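Local coordinates for protein DNA polymerase II large subunit (Pyrococcus horikoshii, PDB 7OEC) that probably carries out protein splicing, being a mini-intein that excises itself from a DNA polymerase II large subunit and joins the flanking sequences, at residues A[39-52]-A[63-75]. The protein carries 2 engineered substitutions. Residues are numbered along the deposited sequence; the frame is centred on the assembly and turned at random.
With PEG (di(hydroxyethyl)ether), chain E; SO4 (sulfate ion), chain B.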
loop_
_atom_site.group_PDB
_atom_site.type_symbol
_atom_site.label_atom_id
_atom_site.label_comp_id
_atom_site.label_asym_id
_atom_site.label_seq_id
_atom_site.Cartn_x
_atom_site.Cartn_y
_atom_site.Cartn_z
ATOM N N MET A 39 -2.818 -16.551 -14.540
ATOM C CA MET A 39 -4.040 -16.072 -13.935
ATOM C C MET A 39 -3.984 -14.644 -13.454
ATOM O O MET A 39 -4.892 -14.242 -12.730
ATOM C CB MET A 39 -4.481 -16.950 -12.771
ATOM C CG MET A 39 -4.877 -18.287 -13.280
ATOM S SD MET A 39 -5.404 -19.412 -11.971
ATOM C CE MET A 39 -3.820 -19.930 -11.277
ATOM N N VAL A 40 -2.969 -13.868 -13.836
ATOM C CA VAL A 40 -2.927 -12.474 -13.442
ATOM C C VAL A 40 -2.583 -11.603 -14.638
ATOM O O VAL A 40 -1.926 -12.034 -15.596
ATOM C CB VAL A 40 -1.948 -12.185 -12.299
ATOM C CG1 VAL A 40 -2.237 -13.045 -11.077
ATOM C CG2 VAL A 40 -0.601 -12.393 -12.766
ATOM N N TYR A 41 -3.012 -10.351 -14.554
ATOM C CA TYR A 41 -2.738 -9.360 -15.574
ATOM C C TYR A 41 -1.631 -8.450 -15.090
ATOM O O TYR A 41 -1.714 -7.888 -14.000
ATOM C CB TYR A 41 -3.967 -8.505 -15.838
ATOM C CG TYR A 41 -5.140 -9.253 -16.414
ATOM C CD1 TYR A 41 -5.258 -9.418 -17.779
ATOM C CD2 TYR A 41 -6.118 -9.823 -15.596
ATOM C CE1 TYR A 41 -6.319 -10.114 -18.328
ATOM C CE2 TYR A 41 -7.174 -10.524 -16.135
ATOM C CZ TYR A 41 -7.283 -10.655 -17.514
ATOM O OH TYR A 41 -8.362 -11.355 -18.071
ATOM N N VAL A 42 -0.612 -8.295 -15.910
ATOM C CA VAL A 42 0.546 -7.497 -15.569
ATOM C C VAL A 42 0.735 -6.434 -16.636
ATOM O O VAL A 42 0.736 -6.742 -17.835
ATOM C CB VAL A 42 1.801 -8.378 -15.465
ATOM C CG1 VAL A 42 2.999 -7.512 -15.159
ATOM C CG2 VAL A 42 1.595 -9.393 -14.403
ATOM N N ARG A 43 0.948 -5.196 -16.185
ATOM C CA ARG A 43 1.315 -4.081 -17.046
ATOM C C ARG A 43 2.641 -3.482 -16.582
ATOM O O ARG A 43 2.861 -3.298 -15.383
ATOM C CB ARG A 43 0.195 -3.027 -17.052
ATOM C CG ARG A 43 -1.074 -3.504 -17.622
ATOM C CD ARG A 43 -2.144 -2.427 -17.617
ATOM N NE ARG A 43 -3.379 -2.833 -18.263
ATOM C CZ ARG A 43 -4.351 -1.992 -18.572
ATOM N NH1 ARG A 43 -4.213 -0.707 -18.308
ATOM N NH2 ARG A 43 -5.456 -2.443 -19.139
ATOM N N LYS A 44 3.548 -3.193 -17.531
ATOM C CA LYS A 44 4.872 -2.646 -17.196
ATOM C C LYS A 44 5.237 -1.304 -17.837
ATOM O O LYS A 44 6.188 -0.660 -17.373
ATOM C CB LYS A 44 6.011 -3.633 -17.536
ATOM C CG LYS A 44 5.875 -4.915 -16.791
ATOM C CD LYS A 44 7.006 -5.850 -17.077
ATOM C CE LYS A 44 6.715 -7.149 -16.383
ATOM N NZ LYS A 44 7.746 -8.180 -16.613
ATOM N N LYS A 45 4.540 -0.871 -18.888
ATOM C CA LYS A 45 4.982 0.285 -19.659
ATOM C C LYS A 45 4.165 1.501 -19.271
ATOM O O LYS A 45 2.951 1.527 -19.503
ATOM C CB LYS A 45 4.823 0.007 -21.142
ATOM C CG LYS A 45 5.905 -0.945 -21.681
ATOM C CD LYS A 45 5.832 -1.052 -23.201
ATOM C CE LYS A 45 6.887 -2.018 -23.773
ATOM N NZ LYS A 45 6.900 -2.144 -25.282
ATOM N N PRO A 46 4.769 2.513 -18.688
ATOM C CA PRO A 46 4.011 3.659 -18.180
ATOM C C PRO A 46 3.559 4.632 -19.262
ATOM O O PRO A 46 4.281 4.949 -20.214
ATOM C CB PRO A 46 5.028 4.330 -17.260
ATOM C CG PRO A 46 6.371 3.981 -17.939
ATOM C CD PRO A 46 6.195 2.568 -18.346
ATOM N N LYS A 47 2.334 5.132 -19.087
ATOM C CA LYS A 47 1.784 6.138 -20.000
ATOM C C LYS A 47 2.190 7.572 -19.636
ATOM O O LYS A 47 2.057 8.484 -20.464
ATOM C CB LYS A 47 0.256 6.048 -20.014
ATOM C CG LYS A 47 -0.288 4.758 -20.579
ATOM C CD LYS A 47 -1.800 4.663 -20.405
ATOM C CE LYS A 47 -2.296 3.309 -20.916
ATOM N NZ LYS A 47 -3.693 3.028 -20.482
ATOM N N VAL A 48 2.664 7.776 -18.409
ATOM C CA VAL A 48 3.073 9.068 -17.876
ATOM C C VAL A 48 4.378 8.802 -17.139
ATOM O O VAL A 48 4.703 7.659 -16.794
ATOM C CB VAL A 48 2.015 9.669 -16.915
ATOM C CG1 VAL A 48 0.720 9.984 -17.695
ATOM C CG2 VAL A 48 1.727 8.704 -15.762
ATOM N N ASP A 49 5.137 9.869 -16.899
ATOM C CA ASP A 49 6.385 9.756 -16.141
ATOM C C ASP A 49 6.022 9.678 -14.665
ATOM O O ASP A 49 5.508 10.644 -14.097
ATOM C CB ASP A 49 7.313 10.938 -16.416
ATOM C CG ASP A 49 7.967 10.888 -17.849
ATOM O OD1 ASP A 49 8.270 9.773 -18.361
ATOM O OD2 ASP A 49 8.179 11.970 -18.469
ATOM N N ILE A 50 6.202 8.516 -14.056
ATOM C CA ILE A 50 5.616 8.242 -12.749
ATOM C C ILE A 50 6.657 7.581 -11.862
ATOM O O ILE A 50 7.483 6.784 -12.327
ATOM C CB ILE A 50 4.306 7.411 -12.866
ATOM C CG1 ILE A 50 3.630 7.301 -11.471
ATOM C CG2 ILE A 50 4.541 6.026 -13.578
ATOM C CD1 ILE A 50 2.228 6.848 -11.477
ATOM N N LYS A 51 6.658 7.995 -10.598
ATOM C CA LYS A 51 7.423 7.351 -9.550
ATOM C C LYS A 51 6.501 7.160 -8.353
ATOM O O LYS A 51 5.484 7.837 -8.212
ATOM C CB LYS A 51 8.652 8.190 -9.196
ATOM C CG LYS A 51 9.751 8.202 -10.256
ATOM C CD LYS A 51 10.851 9.085 -9.784
ATOM C CE LYS A 51 11.912 9.294 -10.846
ATOM N NZ LYS A 51 12.225 8.034 -11.581
ATOM N N VAL A 52 6.829 6.205 -7.506
ATOM C CA VAL A 52 6.042 5.948 -6.313
ATOM C C VAL A 52 6.817 6.443 -5.106
ATOM O O VAL A 52 8.052 6.354 -5.058
ATOM C CB VAL A 52 5.653 4.459 -6.233
ATOM C CG1 VAL A 52 6.851 3.543 -6.019
ATOM C CG2 VAL A 52 4.651 4.258 -5.129
ATOM N N VAL A 63 11.290 8.442 0.147
ATOM C CA VAL A 63 12.137 8.426 -1.032
ATOM C C VAL A 63 11.217 8.173 -2.202
ATOM O O VAL A 63 10.115 7.672 -2.030
ATOM C CB VAL A 63 13.172 7.295 -0.932
ATOM C CG1 VAL A 63 14.110 7.238 -2.168
ATOM C CG2 VAL A 63 14.020 7.486 0.308
ATOM N N LEU A 64 11.655 8.546 -3.392
ATOM C CA LEU A 64 10.955 8.188 -4.615
ATOM C C LEU A 64 11.628 6.984 -5.280
ATOM O O LEU A 64 12.849 6.830 -5.222
ATOM C CB LEU A 64 10.970 9.382 -5.560
ATOM C CG LEU A 64 10.034 10.532 -5.230
ATOM C CD1 LEU A 64 10.332 11.665 -6.121
ATOM C CD2 LEU A 64 8.593 10.095 -5.427
ATOM N N THR A 65 10.827 6.125 -5.913
ATOM C CA THR A 65 11.383 4.966 -6.596
ATOM C C THR A 65 10.543 4.616 -7.820
ATOM O O THR A 65 9.393 5.020 -7.951
ATOM C CB THR A 65 11.549 3.780 -5.638
ATOM O OG1 THR A 65 12.401 2.808 -6.257
ATOM C CG2 THR A 65 10.253 3.158 -5.303
ATOM N N ASP A 66 11.108 3.801 -8.690
ATOM C CA ASP A 66 10.415 3.398 -9.902
ATOM C C ASP A 66 9.373 2.319 -9.623
ATOM O O ASP A 66 9.490 1.528 -8.694
ATOM C CB ASP A 66 11.434 2.882 -10.917
ATOM C CG ASP A 66 12.211 4.016 -11.584
ATOM O OD1 ASP A 66 11.627 5.127 -11.714
ATOM O OD2 ASP A 66 13.377 3.812 -11.987
ATOM N N ILE A 67 8.326 2.316 -10.423
ATOM C CA ILE A 67 7.327 1.264 -10.417
ATOM C C ILE A 67 7.709 0.281 -11.524
ATOM O O ILE A 67 7.752 0.652 -12.704
ATOM C CB ILE A 67 5.931 1.854 -10.660
ATOM C CG1 ILE A 67 5.531 2.864 -9.570
ATOM C CG2 ILE A 67 4.957 0.695 -10.762
ATOM C CD1 ILE A 67 4.422 3.773 -9.978
ATOM N N GLU A 68 8.021 -0.961 -11.147
ATOM C CA GLU A 68 8.441 -1.973 -12.110
ATOM C C GLU A 68 7.254 -2.587 -12.843
ATOM O O GLU A 68 7.354 -2.867 -14.047
ATOM C CB GLU A 68 9.247 -3.048 -11.379
ATOM C CG GLU A 68 10.001 -3.985 -12.262
ATOM C CD GLU A 68 11.289 -4.459 -11.619
ATOM O OE1 GLU A 68 11.503 -4.101 -10.432
ATOM O OE2 GLU A 68 12.086 -5.162 -12.303
ATOM N N GLU A 69 6.130 -2.792 -12.146
ATOM C CA GLU A 69 4.936 -3.340 -12.782
ATOM C C GLU A 69 3.740 -3.084 -11.881
ATOM O O GLU A 69 3.889 -2.823 -10.685
ATOM C CB GLU A 69 5.071 -4.830 -13.080
ATOM C CG GLU A 69 5.186 -5.654 -11.865
ATOM C CD GLU A 69 5.528 -7.123 -12.200
ATOM O OE1 GLU A 69 6.476 -7.387 -12.964
ATOM O OE2 GLU A 69 4.841 -8.012 -11.700
ATOM N N VAL A 70 2.559 -3.116 -12.484
ATOM C CA VAL A 70 1.294 -3.076 -11.764
ATOM C C VAL A 70 0.526 -4.332 -12.159
ATOM O O VAL A 70 0.598 -4.794 -13.300
ATOM C CB VAL A 70 0.544 -1.781 -12.132
ATOM C CG1 VAL A 70 1.300 -0.577 -11.656
ATOM C CG2 VAL A 70 0.364 -1.649 -13.649
ATOM N N ILE A 71 -0.225 -4.883 -11.222
ATOM C CA ILE A 71 -0.808 -6.205 -11.362
ATOM C C ILE A 71 -2.274 -6.142 -10.975
ATOM O O ILE A 71 -2.636 -5.509 -9.980
ATOM C CB ILE A 71 -0.064 -7.240 -10.493
ATOM C CG1 ILE A 71 1.414 -7.242 -10.861
ATOM C CG2 ILE A 71 -0.771 -8.641 -10.617
ATOM C CD1 ILE A 71 2.275 -7.962 -9.873
ATOM N N LYS A 72 -3.110 -6.825 -11.743
ATOM C CA LYS A 72 -4.524 -6.998 -11.450
ATOM C C LYS A 72 -4.779 -8.501 -11.417
ATOM O O LYS A 72 -4.422 -9.215 -12.356
ATOM C CB LYS A 72 -5.346 -6.330 -12.542
ATOM C CG LYS A 72 -6.858 -6.527 -12.413
ATOM C CD LYS A 72 -7.552 -5.824 -13.559
ATOM C CE LYS A 72 -8.982 -6.227 -13.760
ATOM N NZ LYS A 72 -9.574 -5.512 -14.934
ATOM N N ALA A 73 -5.336 -8.980 -10.316
ATOM C CA ALA A 73 -5.533 -10.400 -10.106
ATOM C C ALA A 73 -6.945 -10.677 -9.623
ATOM O O ALA A 73 -7.565 -9.832 -8.966
ATOM C CB ALA A 73 -4.578 -10.895 -9.022
ATOM N N PRO A 74 -7.476 -11.859 -9.919
ATOM C CA PRO A 74 -8.800 -12.186 -9.405
ATOM C C PRO A 74 -8.776 -12.232 -7.895
ATOM O O PRO A 74 -7.813 -12.680 -7.273
ATOM C CB PRO A 74 -9.083 -13.568 -9.994
ATOM C CG PRO A 74 -7.834 -14.063 -10.430
ATOM C CD PRO A 74 -6.953 -12.957 -10.746
ATOM N N ALA A 75 -9.854 -11.754 -7.312
ATOM C CA ALA A 75 -9.996 -11.760 -5.873
ATOM C C ALA A 75 -10.306 -13.182 -5.407
ATOM O O ALA A 75 -11.157 -13.860 -5.979
ATOM C CB ALA A 75 -11.127 -10.795 -5.508
HETATM C C1 PEG E . 6.157 -10.738 -15.189
HETATM O O1 PEG E . 5.892 -10.556 -13.811
HETATM C C2 PEG E . 4.903 -10.598 -16.079
HETATM O O2 PEG E . 5.176 -10.056 -17.359
HETATM C C3 PEG E . 4.096 -9.400 -17.989
HETATM C C4 PEG E . 4.555 -8.123 -18.717
HETATM O O4 PEG E . 3.498 -7.185 -18.807
HETATM S S SO4 B . -7.696 0.667 -19.956
HETATM O O1 SO4 B . -7.488 -0.768 -20.135
HETATM O O2 SO4 B . -6.463 1.357 -19.556
HETATM O O3 SO4 B . -8.696 0.848 -18.900
HETATM O O4 SO4 B . -8.125 1.223 -21.238
HETATM O O HOH W 1 7.648 0.678 -15.390
HETATM O O HOH W 2 8.424 4.278 -12.488
#
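K51 and D66 lie side by side where strand 50-56 meets strand 61-74, which is interrupted near D66, and their charged ends join in a salt bridge. From its root, CB of K51 rests 3.5 Å from T65 O, and CG lies 3.9 Å from D66 OD1. The chain runs extended until chi4 (-41°) bends it. This brings NZ to 3.0 Å from D66 OD1, which it meets on the syn side, 23° out of the carboxylate plane. With an alanine in place of K51, the D66 carboxylate would probably lose its cationic mate, and T65 O only the more distant cover of CG.

Just beyond, V52 and T65 form a hydrogen-bonded antiparallel pair, V52 N reaching T65 O at 2.9 Å and T65 N returning a bond to V52 O. Their methyls pack tightly, V52 CG1 to T65 CG2 at 3.5 Å, while T65 OG1 is bonded to K154 O. I67 points toward the other strand, CG1 lying 3.7 Å from V52 CB and CD1 against I50 CG1.

Strand 40-43 runs nearly antiparallel to 67-74. Y41 with K72 and R43 with V70 each exchange two backbone bonds, the straightest being R43 N to V70 O (176°). V42 CG2 packs on I71 CG1 at 4.1 Å, and V40 CG1 on A73 CB at 3.8 Å. Where the chains part, one water donates to both K44 O and I67 O, and another links I50 O to I67 N.

Strand 61-74 of this Hint-type β-fold thus pairs in turn with 50-56 and 40-43, and also with 147-153. The evidence implies a join made chiefly by backbone bonds and aliphatic packing, with the K51-D66 charge pair adding an electrostatic tie at its exposed margin.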